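Local coordinates for protein putative acetyltransferase (Streptococcus mutans, PDB 4E2A) that probably transfers an acyl group, most likely acetyl from acetyl-CoA, as a member of the GNAT acetyltransferase family, at residues I40-L51 against L89-L100. Numbering follows the deposited sequence.
Sequences IRKVNQDELSLL and LDDKESETYFIL
Val-43 and Phe-98 meet because Val-43 turns CG1 anti to its backbone N (chi1 180°), which leaves CG2 above the middle of the phenyl ring, 3.8 Å from the centroid of Phe-98 in a CH-pi contact. Phe-98, with CG anti to the carbonyl carbon (chi1 -78°), reaches from the strand to the start of helix 48-63. There Leu-51 and the carboxylate of Glu-47 border the ring edge, and Leu-51 CD1 packs 3.9 Å from Phe-98 CE1. The carboxylate plane of Glu-47, the N-cap residue, is nearly perpendicular to the Phe-98 ring, while Arg-41 grips it end-on, NH1 to OE1 and NH2 to OE2. Glu-47 OE1 also takes the backbone N-H of Asn-44 on its anti lone pair, so the loop after the strand is tied to the helix start. Leu-100 CD1 lies over one face of the Arg-41 guanidinium.

Between the strands, Arg-41 and Phe-98 form an antiparallel hydrogen-bonded pair, with Phe-98 N 2.9 Å from Arg-41 O. Just past the strand, Val-43 N donates to Thr-96 O, straight at the hydrogen (169°) though tilted from the carbonyl plane. On the face opposite Phe-98, packed by helix 142-157, Ile-40 CG1 touches Ile-99 CG1 at 3.7 Å. Further along, Leu-89 CD2 packs 3.8 Å from Val-43 CB, and Gln-45 NE2 donates to Asp-90 OD1 at 2.8 Å, its OE1 being bonded to Lys-86. Strand 38-42, outermost in the sheet within this chain, pairs antiparallel with 94-101, with helices 48-63 and 82-90 against one face, the arrangement of the N-terminal half of a GNAT fold.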
loop_
_atom_site.group_PDB
_atom_site.type_symbol
_atom_site.label_atom_id
_atom_site.label_comp_id
_atom_site.label_asym_id
_atom_site.label_seq_id
_atom_site.Cartn_x
_atom_site.Cartn_y
_atom_site.Cartn_z
ATOM N N ILE B 40 -17.310 23.278 -13.316
ATOM C CA ILE B 40 -16.872 21.943 -12.937
ATOM C C ILE B 40 -17.555 20.976 -13.870
ATOM O O ILE B 40 -18.776 20.988 -13.984
ATOM C CB ILE B 40 -17.268 21.583 -11.480
ATOM C CG1 ILE B 40 -16.586 22.532 -10.490
ATOM C CG2 ILE B 40 -16.888 20.114 -11.150
ATOM C CD1 ILE B 40 -17.056 22.357 -9.054
ATOM N N ARG B 41 -16.773 20.126 -14.528
ATOM C CA ARG B 41 -17.324 19.171 -15.480
ATOM C C ARG B 41 -16.344 18.018 -15.701
ATOM O O ARG B 41 -15.156 18.123 -15.371
ATOM C CB ARG B 41 -17.641 19.858 -16.825
ATOM C CG ARG B 41 -16.415 20.452 -17.525
ATOM C CD ARG B 41 -16.622 20.676 -19.029
ATOM N NE ARG B 41 -15.536 21.456 -19.625
ATOM C CZ ARG B 41 -14.372 20.958 -20.035
ATOM N NH1 ARG B 41 -14.130 19.659 -19.922
ATOM N NH2 ARG B 41 -13.446 21.759 -20.557
ATOM N N LYS B 42 -16.841 16.938 -16.294
ATOM C CA LYS B 42 -16.014 15.780 -16.577
ATOM C C LYS B 42 -14.921 16.150 -17.568
ATOM O O LYS B 42 -15.105 17.032 -18.398
ATOM C CB LYS B 42 -16.859 14.613 -17.109
ATOM C CG LYS B 42 -17.949 14.191 -16.141
ATOM C CD LYS B 42 -18.761 13.011 -16.649
ATOM C CE LYS B 42 -20.026 12.834 -15.824
ATOM N NZ LYS B 42 -20.939 11.806 -16.401
ATOM N N VAL B 43 -13.778 15.476 -17.453
ATOM C CA VAL B 43 -12.704 15.587 -18.416
ATOM C C VAL B 43 -13.183 15.031 -19.749
ATOM O O VAL B 43 -13.752 13.938 -19.818
ATOM C CB VAL B 43 -11.440 14.786 -17.964
ATOM C CG1 VAL B 43 -10.329 14.916 -19.009
ATOM C CG2 VAL B 43 -10.946 15.275 -16.615
ATOM N N ASN B 44 -12.966 15.799 -20.806
ATOM C CA ASN B 44 -13.303 15.358 -22.149
ATOM C C ASN B 44 -12.334 14.277 -22.625
ATOM O O ASN B 44 -11.165 14.247 -22.209
ATOM C CB ASN B 44 -13.252 16.556 -23.105
ATOM C CG ASN B 44 -14.618 17.167 -23.356
ATOM O OD1 ASN B 44 -15.303 16.786 -24.307
ATOM N ND2 ASN B 44 -15.021 18.118 -22.514
ATOM N N GLN B 45 -12.808 13.402 -23.507
ATOM C CA GLN B 45 -11.939 12.409 -24.139
ATOM C C GLN B 45 -10.708 13.065 -24.774
ATOM O O GLN B 45 -9.603 12.543 -24.679
ATOM C CB GLN B 45 -12.702 11.579 -25.187
ATOM C CG GLN B 45 -13.517 10.405 -24.617
ATOM C CD GLN B 45 -12.646 9.240 -24.139
ATOM O OE1 GLN B 45 -11.434 9.376 -23.967
ATOM N NE2 GLN B 45 -13.268 8.085 -23.944
ATOM N N ASP B 46 -10.898 14.224 -25.396
ATOM C CA ASP B 46 -9.792 14.914 -26.057
ATOM C C ASP B 46 -8.929 15.785 -25.126
ATOM O O ASP B 46 -8.103 16.580 -25.590
ATOM C CB ASP B 46 -10.305 15.732 -27.247
ATOM C CG ASP B 46 -11.099 16.951 -26.820
ATOM O OD1 ASP B 46 -11.621 16.958 -25.684
ATOM O OD2 ASP B 46 -11.205 17.905 -27.622
ATOM N N GLU B 47 -9.111 15.631 -23.819
ATOM C CA GLU B 47 -8.312 16.369 -22.838
ATOM C C GLU B 47 -7.362 15.452 -22.049
ATOM O O GLU B 47 -6.827 15.830 -20.999
ATOM C CB GLU B 47 -9.235 17.155 -21.887
ATOM C CG GLU B 47 -10.162 18.118 -22.627
ATOM C CD GLU B 47 -11.055 18.948 -21.701
ATOM O OE1 GLU B 47 -11.907 18.356 -20.989
ATOM O OE2 GLU B 47 -10.891 20.196 -21.686
ATOM N N LEU B 48 -7.159 14.241 -22.548
ATOM C CA LEU B 48 -6.281 13.290 -21.867
ATOM C C LEU B 48 -4.883 13.882 -21.576
ATOM O O LEU B 48 -4.339 13.729 -20.473
ATOM C CB LEU B 48 -6.191 11.994 -22.683
ATOM C CG LEU B 48 -5.267 10.884 -22.179
ATOM C CD1 LEU B 48 -5.802 10.316 -20.898
ATOM C CD2 LEU B 48 -5.130 9.771 -23.228
ATOM N N SER B 49 -4.303 14.580 -22.537
ATOM C CA SER B 49 -2.967 15.125 -22.350
ATOM C C SER B 49 -2.975 16.265 -21.364
ATOM O O SER B 49 -2.106 16.402 -20.578
ATOM C CB SER B 49 -2.366 15.578 -23.672
ATOM O OG SER B 49 -2.278 14.516 -24.579
ATOM N N LEU B 50 -4.026 17.051 -21.416
ATOM C CA LEU B 50 -4.252 18.102 -20.472
ATOM C C LEU B 50 -4.315 17.538 -19.040
ATOM O O LEU B 50 -3.624 17.956 -18.179
ATOM C CB LEU B 50 -5.513 18.843 -20.879
ATOM C CG LEU B 50 -5.918 20.014 -20.032
ATOM C CD1 LEU B 50 -4.777 20.851 -19.557
ATOM C CD2 LEU B 50 -6.997 20.813 -20.653
ATOM N N LEU B 51 -5.082 16.498 -18.861
ATOM C CA LEU B 51 -5.166 15.820 -17.598
ATOM C C LEU B 51 -3.815 15.330 -17.085
ATOM O O LEU B 51 -3.495 15.529 -15.963
ATOM C CB LEU B 51 -6.137 14.681 -17.709
ATOM C CG LEU B 51 -6.275 13.827 -16.473
ATOM C CD1 LEU B 51 -6.723 14.592 -15.293
ATOM C CD2 LEU B 51 -7.043 12.573 -16.693
ATOM N N LEU B 89 -10.259 7.135 -17.524
ATOM C CA LEU B 89 -11.284 7.932 -18.137
ATOM C C LEU B 89 -12.393 7.088 -18.758
ATOM O O LEU B 89 -13.484 7.533 -18.900
ATOM C CB LEU B 89 -10.690 8.822 -19.210
ATOM C CG LEU B 89 -10.148 10.211 -18.875
ATOM C CD1 LEU B 89 -9.745 10.979 -20.057
ATOM C CD2 LEU B 89 -10.966 11.019 -17.929
ATOM N N ASP B 90 -12.054 5.873 -19.130
ATOM C CA ASP B 90 -12.965 4.966 -19.774
ATOM C C ASP B 90 -13.690 4.106 -18.743
ATOM O O ASP B 90 -14.655 3.513 -19.038
ATOM C CB ASP B 90 -12.229 4.088 -20.805
ATOM C CG ASP B 90 -11.950 4.810 -22.142
ATOM O OD1 ASP B 90 -12.450 5.872 -22.389
ATOM O OD2 ASP B 90 -11.229 4.269 -22.939
ATOM N N ASP B 91 -13.213 4.090 -17.520
ATOM C CA ASP B 91 -13.771 3.269 -16.443
ATOM C C ASP B 91 -15.220 3.691 -16.107
ATOM O O ASP B 91 -15.487 4.845 -15.775
ATOM C CB ASP B 91 -12.846 3.391 -15.222
ATOM C CG ASP B 91 -13.288 2.551 -14.039
ATOM O OD1 ASP B 91 -14.475 2.177 -13.969
ATOM O OD2 ASP B 91 -12.435 2.280 -13.158
ATOM N N LYS B 92 -16.154 2.748 -16.191
ATOM C CA LYS B 92 -17.565 3.052 -15.960
ATOM C C LYS B 92 -17.903 3.297 -14.488
ATOM O O LYS B 92 -18.935 3.874 -14.171
ATOM C CB LYS B 92 -18.438 1.905 -16.472
ATOM C CG LYS B 92 -18.020 1.351 -17.829
ATOM C CD LYS B 92 -18.292 2.342 -18.958
ATOM C CE LYS B 92 -19.774 2.379 -19.326
ATOM N NZ LYS B 92 -19.999 3.006 -20.662
ATOM N N GLU B 93 -17.045 2.836 -13.586
ATOM C CA GLU B 93 -17.324 2.987 -12.164
ATOM C C GLU B 93 -16.441 4.050 -11.513
ATOM O O GLU B 93 -16.117 3.965 -10.329
ATOM C CB GLU B 93 -17.191 1.640 -11.454
ATOM C CG GLU B 93 -18.285 0.634 -11.874
ATOM C CD GLU B 93 -18.286 -0.640 -11.043
ATOM O OE1 GLU B 93 -17.248 -1.344 -11.016
ATOM O OE2 GLU B 93 -19.332 -0.933 -10.424
ATOM N N SER B 94 -16.024 5.033 -12.310
ATOM C CA SER B 94 -15.203 6.127 -11.797
ATOM C C SER B 94 -15.461 7.393 -12.599
ATOM O O SER B 94 -15.797 7.331 -13.778
ATOM C CB SER B 94 -13.714 5.749 -11.885
ATOM O OG SER B 94 -12.886 6.830 -11.482
ATOM N N GLU B 95 -15.307 8.552 -11.976
ATOM C CA GLU B 95 -15.334 9.766 -12.774
ATOM C C GLU B 95 -14.191 10.691 -12.440
ATOM O O GLU B 95 -13.764 10.777 -11.287
ATOM C CB GLU B 95 -16.680 10.464 -12.688
ATOM C CG GLU B 95 -17.765 9.731 -13.485
ATOM C CD GLU B 95 -19.169 10.154 -13.106
ATOM O OE1 GLU B 95 -19.303 10.894 -12.113
ATOM O OE2 GLU B 95 -20.129 9.747 -13.801
ATOM N N THR B 96 -13.659 11.341 -13.468
ATOM C CA THR B 96 -12.671 12.385 -13.245
ATOM C C THR B 96 -13.200 13.738 -13.740
ATOM O O THR B 96 -13.686 13.853 -14.880
ATOM C CB THR B 96 -11.331 12.057 -13.932
ATOM O OG1 THR B 96 -10.837 10.802 -13.455
ATOM C CG2 THR B 96 -10.286 13.137 -13.643
ATOM N N TYR B 97 -13.061 14.753 -12.889
ATOM C CA TYR B 97 -13.551 16.105 -13.182
ATOM C C TYR B 97 -12.419 17.133 -13.195
ATOM O O TYR B 97 -11.440 16.999 -12.453
ATOM C CB TYR B 97 -14.581 16.548 -12.132
ATOM C CG TYR B 97 -15.842 15.712 -12.102
ATOM C CD1 TYR B 97 -16.945 16.068 -12.864
ATOM C CD2 TYR B 97 -15.924 14.566 -11.308
ATOM C CE1 TYR B 97 -18.082 15.320 -12.855
ATOM C CE2 TYR B 97 -17.075 13.792 -11.294
ATOM C CZ TYR B 97 -18.151 14.186 -12.073
ATOM O OH TYR B 97 -19.308 13.459 -12.088
ATOM N N PHE B 98 -12.570 18.160 -14.039
ATOM C CA PHE B 98 -11.783 19.381 -13.941
ATOM C C PHE B 98 -12.625 20.422 -13.216
ATOM O O PHE B 98 -13.861 20.455 -13.350
ATOM C CB PHE B 98 -11.457 19.977 -15.323
ATOM C CG PHE B 98 -10.326 19.294 -16.065
ATOM C CD1 PHE B 98 -9.240 18.776 -15.400
ATOM C CD2 PHE B 98 -10.362 19.190 -17.445
ATOM C CE1 PHE B 98 -8.197 18.156 -16.098
ATOM C CE2 PHE B 98 -9.335 18.559 -18.152
ATOM C CZ PHE B 98 -8.251 18.045 -17.472
ATOM N N ILE B 99 -11.960 21.276 -12.450
ATOM C CA ILE B 99 -12.564 22.550 -12.103
ATOM C C ILE B 99 -11.812 23.595 -12.898
ATOM O O ILE B 99 -10.574 23.598 -12.942
ATOM C CB ILE B 99 -12.568 22.871 -10.597
ATOM C CG1 ILE B 99 -13.283 24.206 -10.347
ATOM C CG2 ILE B 99 -11.163 22.909 -10.035
ATOM C CD1 ILE B 99 -13.662 24.433 -8.891
ATOM N N LEU B 100 -12.552 24.457 -13.535
ATOM C CA LEU B 100 -12.011 25.399 -14.478
ATOM C C LEU B 100 -12.250 26.833 -14.063
ATOM O O LEU B 100 -13.258 27.163 -13.517
ATOM C CB LEU B 100 -12.597 25.170 -15.855
ATOM C CG LEU B 100 -12.263 23.876 -16.542
ATOM C CD1 LEU B 100 -13.412 22.956 -16.695
ATOM C CD2 LEU B 100 -11.633 24.177 -17.811
#